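Local coordinates for protein beta-lactamase (Klebsiella pneumoniae, PDB 6K9T) that probably hydrolyses beta-lactam antibiotics to substituted beta-amino acids, as a class C serine beta-lactamase, here caught as a covalent cefotaxime acyl-enzyme, at residues Phe67-Leu72 against Tyr228-Thr233; Leu72-Ala77 against Ile319-Ser324. All coordinates share one frame; numbering follows the deposited sequence.

Contact 1: Phe67-Leu72 against Tyr228-Thr233; sequences FEVGSL and YGIKTT. With CEF (CEFOTAXIME, C3' cleaved, open, bound form), chain B.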
# COMPACT_ATOMS: atom_id res chain seq x y z
N PHE A 67 7.65 7.60 8.42
CA PHE A 67 6.82 6.62 9.09
C PHE A 67 6.91 5.29 8.36
O PHE A 67 7.07 5.29 7.14
CB PHE A 67 5.36 7.06 9.04
CG PHE A 67 5.02 8.30 9.85
CD1 PHE A 67 5.22 9.55 9.33
CD2 PHE A 67 4.42 8.15 11.11
CE1 PHE A 67 4.90 10.67 10.10
CE2 PHE A 67 4.10 9.26 11.87
CZ PHE A 67 4.30 10.52 11.38
N GLU A 68 6.76 4.20 9.08
CA GLU A 68 6.53 2.90 8.43
C GLU A 68 5.16 2.86 7.81
O GLU A 68 4.19 3.26 8.49
CB GLU A 68 6.69 1.75 9.41
CG GLU A 68 8.10 1.70 10.00
CD GLU A 68 8.26 0.73 11.10
OE1 GLU A 68 7.34 -0.07 11.43
OE2 GLU A 68 9.37 0.73 11.68
N VAL A 69 5.00 2.43 6.57
CA VAL A 69 3.66 2.38 6.01
C VAL A 69 3.17 0.98 5.84
O VAL A 69 2.06 0.77 5.29
CB VAL A 69 3.61 3.20 4.70
CG1 VAL A 69 3.98 4.64 4.98
CG2 VAL A 69 4.45 2.53 3.62
N GLY A 70 3.91 -0.02 6.27
CA GLY A 70 3.41 -1.39 6.25
C GLY A 70 2.90 -1.79 4.89
O GLY A 70 3.62 -1.63 3.88
N SER A 71 1.68 -2.31 4.86
CA SER A 71 1.15 -2.89 3.63
C SER A 71 0.89 -1.93 2.50
O SER A 71 0.57 -2.35 1.39
CB SER A 71 -0.11 -3.64 3.94
OG SER A 71 0.15 -4.83 4.68
N LEU A 72 1.05 -0.63 2.74
CA LEU A 72 1.05 0.27 1.55
C LEU A 72 2.19 -0.10 0.62
O LEU A 72 2.10 0.14 -0.60
CB LEU A 72 1.18 1.75 1.90
CG LEU A 72 -0.08 2.55 2.27
CD1 LEU A 72 -1.01 1.87 3.16
CD2 LEU A 72 0.27 3.93 2.74
N TYR A 228 5.91 -5.09 3.23
CA TYR A 228 5.73 -4.17 4.34
C TYR A 228 6.96 -3.30 4.58
O TYR A 228 7.04 -2.70 5.67
CB TYR A 228 5.33 -4.94 5.65
CG TYR A 228 6.31 -6.05 6.05
CD1 TYR A 228 7.53 -5.75 6.67
CD2 TYR A 228 6.00 -7.40 5.81
CE1 TYR A 228 8.45 -6.78 7.02
CE2 TYR A 228 6.90 -8.41 6.14
CZ TYR A 228 8.12 -8.08 6.74
OH TYR A 228 9.06 -9.07 7.05
N GLY A 229 7.87 -3.16 3.61
CA GLY A 229 9.19 -2.54 3.93
C GLY A 229 9.34 -1.02 3.79
O GLY A 229 10.40 -0.50 4.17
N ILE A 230 8.39 -0.30 3.23
CA ILE A 230 8.61 1.11 2.88
C ILE A 230 8.50 2.03 4.09
O ILE A 230 7.59 1.88 4.94
CB ILE A 230 7.63 1.56 1.81
CG1 ILE A 230 7.94 0.80 0.53
CG2 ILE A 230 7.67 3.10 1.54
CD1 ILE A 230 9.15 1.47 -0.24
N LYS A 231 9.46 2.95 4.21
CA LYS A 231 9.42 4.08 5.17
C LYS A 231 9.36 5.32 4.33
O LYS A 231 10.14 5.47 3.39
CB LYS A 231 10.68 4.13 6.05
CG LYS A 231 10.71 3.19 7.20
CD LYS A 231 10.76 1.80 6.89
CE LYS A 231 11.98 1.34 6.23
NZ LYS A 231 12.19 -0.26 6.34
N THR A 232 8.46 6.27 4.64
CA THR A 232 8.32 7.46 3.80
C THR A 232 7.71 8.62 4.55
O THR A 232 7.23 8.46 5.67
CB THR A 232 7.39 7.13 2.60
OG1 THR A 232 7.29 8.20 1.64
CG2 THR A 232 6.08 6.73 3.07
N THR A 233 7.79 9.79 3.95
CA THR A 233 7.08 10.99 4.49
C THR A 233 5.68 11.07 3.89
O THR A 233 5.37 10.49 2.82
CB THR A 233 7.82 12.27 4.13
OG1 THR A 233 7.83 12.42 2.70
CG2 THR A 233 9.25 12.24 4.66
S1 CEF B . -1.47 -8.10 7.69
C1 CEF B . -3.16 -8.21 7.79
C2 CEF B . -3.85 -7.17 8.72
C3 CEF B . -5.15 -7.23 9.20
C4 CEF B . -3.01 -5.77 8.75
C5 CEF B . -3.48 -4.54 9.49
O1 CEF B . -4.01 -4.60 10.65
O2 CEF B . -3.32 -3.46 8.88
N1 CEF B . -1.78 -5.56 7.99
C6 CEF B . -1.33 -6.56 7.06
C7 CEF B . 0.13 -6.12 6.73
C8 CEF B . -0.08 -4.85 6.02
O3 CEF B . 0.00 -3.76 6.59
N2 CEF B . 0.86 -5.86 7.92
C9 CEF B . 1.65 -6.91 8.43
O4 CEF B . 1.73 -7.96 7.82
C10 CEF B . 2.33 -6.65 9.74
N3 CEF B . 3.60 -6.63 9.93
O5 CEF B . 4.46 -6.88 8.94
C11 CEF B . 5.73 -6.46 9.45
C12 CEF B . 1.37 -6.33 10.86
C13 CEF B . -0.05 -6.08 10.81
S2 CEF B . -0.52 -5.78 12.27
C14 CEF B . 0.80 -5.85 13.14
N4 CEF B . 0.87 -5.65 14.53
N5 CEF B . 1.91 -6.18 12.32
O HOH W 1 6.81 -0.21 6.63

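Contact 2: Leu72-Ala77 against Ile319-Ser324; sequences LSKTFA and INKTGS. With CEF (CEFOTAXIME, C3' cleaved, open, bound form), chain B.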
# COMPACT_ATOMS: atom_id res chain seq x y z
N LEU A 72 1.05 -0.63 2.74
CA LEU A 72 1.05 0.27 1.55
C LEU A 72 2.19 -0.10 0.62
O LEU A 72 2.10 0.14 -0.60
CB LEU A 72 1.18 1.75 1.90
CG LEU A 72 -0.08 2.55 2.27
CD1 LEU A 72 -1.01 1.87 3.16
CD2 LEU A 72 0.27 3.93 2.74
N SER A 73 3.23 -0.74 1.18
CA SER A 73 4.37 -1.23 0.41
C SER A 73 3.92 -2.16 -0.73
O SER A 73 4.60 -2.24 -1.73
CB SER A 73 5.36 -1.98 1.33
OG SER A 73 5.76 -1.14 2.41
N LYS A 74 2.79 -2.87 -0.59
CA LYS A 74 2.33 -3.80 -1.63
C LYS A 74 2.05 -3.05 -2.92
O LYS A 74 2.19 -3.64 -4.03
CB LYS A 74 1.09 -4.57 -1.14
CG LYS A 74 1.34 -5.42 0.13
CD LYS A 74 0.20 -6.42 0.23
CE LYS A 74 0.47 -7.49 1.30
NZ LYS A 74 0.20 -6.91 2.67
N THR A 75 1.58 -1.81 -2.84
CA THR A 75 1.28 -1.11 -4.07
C THR A 75 2.53 -0.77 -4.85
O THR A 75 2.43 -0.64 -6.09
CB THR A 75 0.42 0.17 -3.82
OG1 THR A 75 1.18 1.14 -3.11
CG2 THR A 75 -0.81 -0.12 -3.00
N PHE A 76 3.68 -0.67 -4.18
CA PHE A 76 4.90 -0.43 -4.93
C PHE A 76 5.37 -1.69 -5.66
O PHE A 76 5.83 -1.59 -6.78
CB PHE A 76 6.04 0.12 -4.01
CG PHE A 76 5.70 1.47 -3.43
CD1 PHE A 76 4.88 1.59 -2.33
CD2 PHE A 76 6.10 2.60 -4.07
CE1 PHE A 76 4.50 2.79 -1.82
CE2 PHE A 76 5.72 3.87 -3.56
CZ PHE A 76 4.90 3.93 -2.42
N ALA A 77 5.12 -2.86 -5.06
CA ALA A 77 5.39 -4.14 -5.76
C ALA A 77 4.47 -4.22 -6.98
O ALA A 77 4.92 -4.61 -8.07
CB ALA A 77 5.16 -5.35 -4.79
N ILE A 319 -10.32 4.66 -4.55
CA ILE A 319 -9.15 3.70 -4.58
C ILE A 319 -8.44 3.84 -3.27
O ILE A 319 -8.20 4.96 -2.76
CB ILE A 319 -8.24 3.99 -5.74
CG1 ILE A 319 -9.03 3.90 -7.07
CG2 ILE A 319 -7.08 3.00 -5.72
CD1 ILE A 319 -8.18 4.29 -8.27
N ASN A 320 -8.15 2.74 -2.59
CA ASN A 320 -7.53 2.82 -1.25
C ASN A 320 -6.67 1.65 -0.90
O ASN A 320 -6.68 0.60 -1.59
CB ASN A 320 -8.62 3.07 -0.16
CG ASN A 320 -9.55 1.89 0.12
OD1 ASN A 320 -9.58 0.83 -0.54
ND2 ASN A 320 -10.38 2.12 1.09
N LYS A 321 -5.84 1.89 0.14
CA LYS A 321 -5.01 0.81 0.71
C LYS A 321 -4.72 1.17 2.16
O LYS A 321 -4.44 2.33 2.51
CB LYS A 321 -3.69 0.64 -0.08
CG LYS A 321 -2.84 -0.56 0.27
CD LYS A 321 -3.45 -1.85 -0.23
CE LYS A 321 -2.74 -3.09 0.43
NZ LYS A 321 -3.17 -3.29 1.90
N THR A 322 -4.76 0.15 3.02
CA THR A 322 -4.36 0.28 4.44
C THR A 322 -2.99 -0.32 4.68
O THR A 322 -2.55 -1.19 3.89
CB THR A 322 -5.34 -0.41 5.37
OG1 THR A 322 -5.49 -1.78 4.96
CG2 THR A 322 -6.69 0.28 5.37
N GLY A 323 -2.29 0.15 5.71
CA GLY A 323 -1.09 -0.58 6.08
C GLY A 323 -0.87 -0.45 7.56
O GLY A 323 -1.18 0.57 8.19
N SER A 324 -0.26 -1.46 8.17
CA SER A 324 0.07 -1.41 9.60
C SER A 324 1.34 -2.19 9.87
O SER A 324 1.65 -3.13 9.15
CB SER A 324 -1.02 -2.00 10.47
OG SER A 324 -2.30 -1.39 10.17
S1 CEF B . -1.47 -8.10 7.69
C1 CEF B . -3.16 -8.21 7.79
C2 CEF B . -3.85 -7.17 8.72
C3 CEF B . -5.15 -7.23 9.20
C4 CEF B . -3.01 -5.77 8.75
C5 CEF B . -3.48 -4.54 9.49
O1 CEF B . -4.01 -4.60 10.65
O2 CEF B . -3.32 -3.46 8.88
N1 CEF B . -1.78 -5.56 7.99
C6 CEF B . -1.33 -6.56 7.06
C7 CEF B . 0.13 -6.12 6.73
C8 CEF B . -0.08 -4.85 6.02
O3 CEF B . 0.00 -3.76 6.59
N2 CEF B . 0.86 -5.86 7.92
C9 CEF B . 1.65 -6.91 8.43
O4 CEF B . 1.73 -7.96 7.82
C10 CEF B . 2.33 -6.65 9.74
N3 CEF B . 3.60 -6.63 9.93
O5 CEF B . 4.46 -6.88 8.94
C11 CEF B . 5.73 -6.46 9.45
C12 CEF B . 1.37 -6.33 10.86
C13 CEF B . -0.05 -6.08 10.81
S2 CEF B . -0.52 -5.78 12.27
C14 CEF B . 0.80 -5.85 13.14
N4 CEF B . 0.87 -5.65 14.53
N5 CEF B . 1.91 -6.18 12.32

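Contact 1: Phe67-Leu72 against Tyr228-Thr233
The carbonyl oxygen of Ile230 is gripped twice: Val69 N donates to Ile230 O at 3.1 Å, nearly straight at 169°, and a water donates to the same oxygen. That water also donates to Tyr228 O and accepts from Gly70 N at 2.9 Å, bridging the chains where the regular strand pairing ends. Further along, Phe67 and Thr232 form an antiparallel hydrogen-bonded pair, with Phe67 N to Thr232 O at 2.9 Å and Thr232 N to Phe67 O at 3.0 Å. On one face of this short ladder Glu68 and Lys231 lie side by side through their methylenes, Glu68 CG 4.1 Å from Lys231 CD. Their charges stay apart: the carboxylate goes to Tyr205 and Val218, while Lys231, folded at chi2 and chi3, curls back so that NZ bonds Gly229 O at 2.8 Å. Val69 spreads its methyls over two partners, CG1 meeting Thr232 CG2 at 3.5 Å and CG2 lying against Ile230 CB. At the ligand end, the methoxy carbon C11 of cefotaxime sits over the centre of one face of the Tyr228 ring. Ser71 OG is bonded covalently to cefotaxime C8, and Ser71 N donates to the acyl oxygen O3 at 2.8 Å. This is one half of the oxyanion hole at the nucleophilic serine of a serine beta-lactamase.

Contact 2: Leu72-Ala77 against Ile319-Ser324
Leu72 CD1 presses on the strand backbone, 3.3 Å from both Thr322 C and Gly323 N, the tight part of the contact. Gly323, without a side chain, lets the backbones come close, its CA 5.1 Å from Leu72 CA, the nearest CA pair across the contact. Beside it the packing is looser: the side chains of Thr75 and Lys321 run past each other in opposite directions, Thr75 CG2 3.9 Å from Lys321 CG. Thr75 turns its hydroxyl back to its own helix start, OG1 donating to Leu72 O at 2.9 Å nearly along the C=O axis; the same hydroxyl is also hydrogen-bonded to Tyr240 OH. Toward the partly exposed Thr322, Lys321 bends at chi2 and chi4 until NZ reaches Thr322 O in the carbonyl plane, at 3.0 Å. Lys74 NZ and Lys321 NZ stand 5.0 Å apart, and both hydrogen-bond Tyr156 OH. At the ligand end, Ser324 N donates to cefotaxime O3 at 2.8 Å and 167°, Ser324 O accepts from the amide N2, and Ser324 OG donates to carboxylate O2. An SxxK helix start packed against a KTG strand, with Tyr156 between the lysines, is consistent with the active site of class C beta-lactamases.

Both contacts are buried, and they share Leu72 in sequence, although it packs across contact 2 alone; the elements they join differ. Contact 1 ties strand 67-68 to strand 231-232 in a small sheet through backbone bonds and a water; contact 2 lays the start of helix 73-86 on strand 317-325 of the large sheet, near the centre of the chain, by side-chain packing. Ser73 OG stitches them together, since it probably hydrogen-bonds Ile230 N, and bonds Gly70 O. The principle illustrated is convergence: segments distant in sequence each supply one backbone N-H, Ser71 N from contact 1 and Ser324 N from contact 2, to the same acyl oxygen, completing the oxyanion hole.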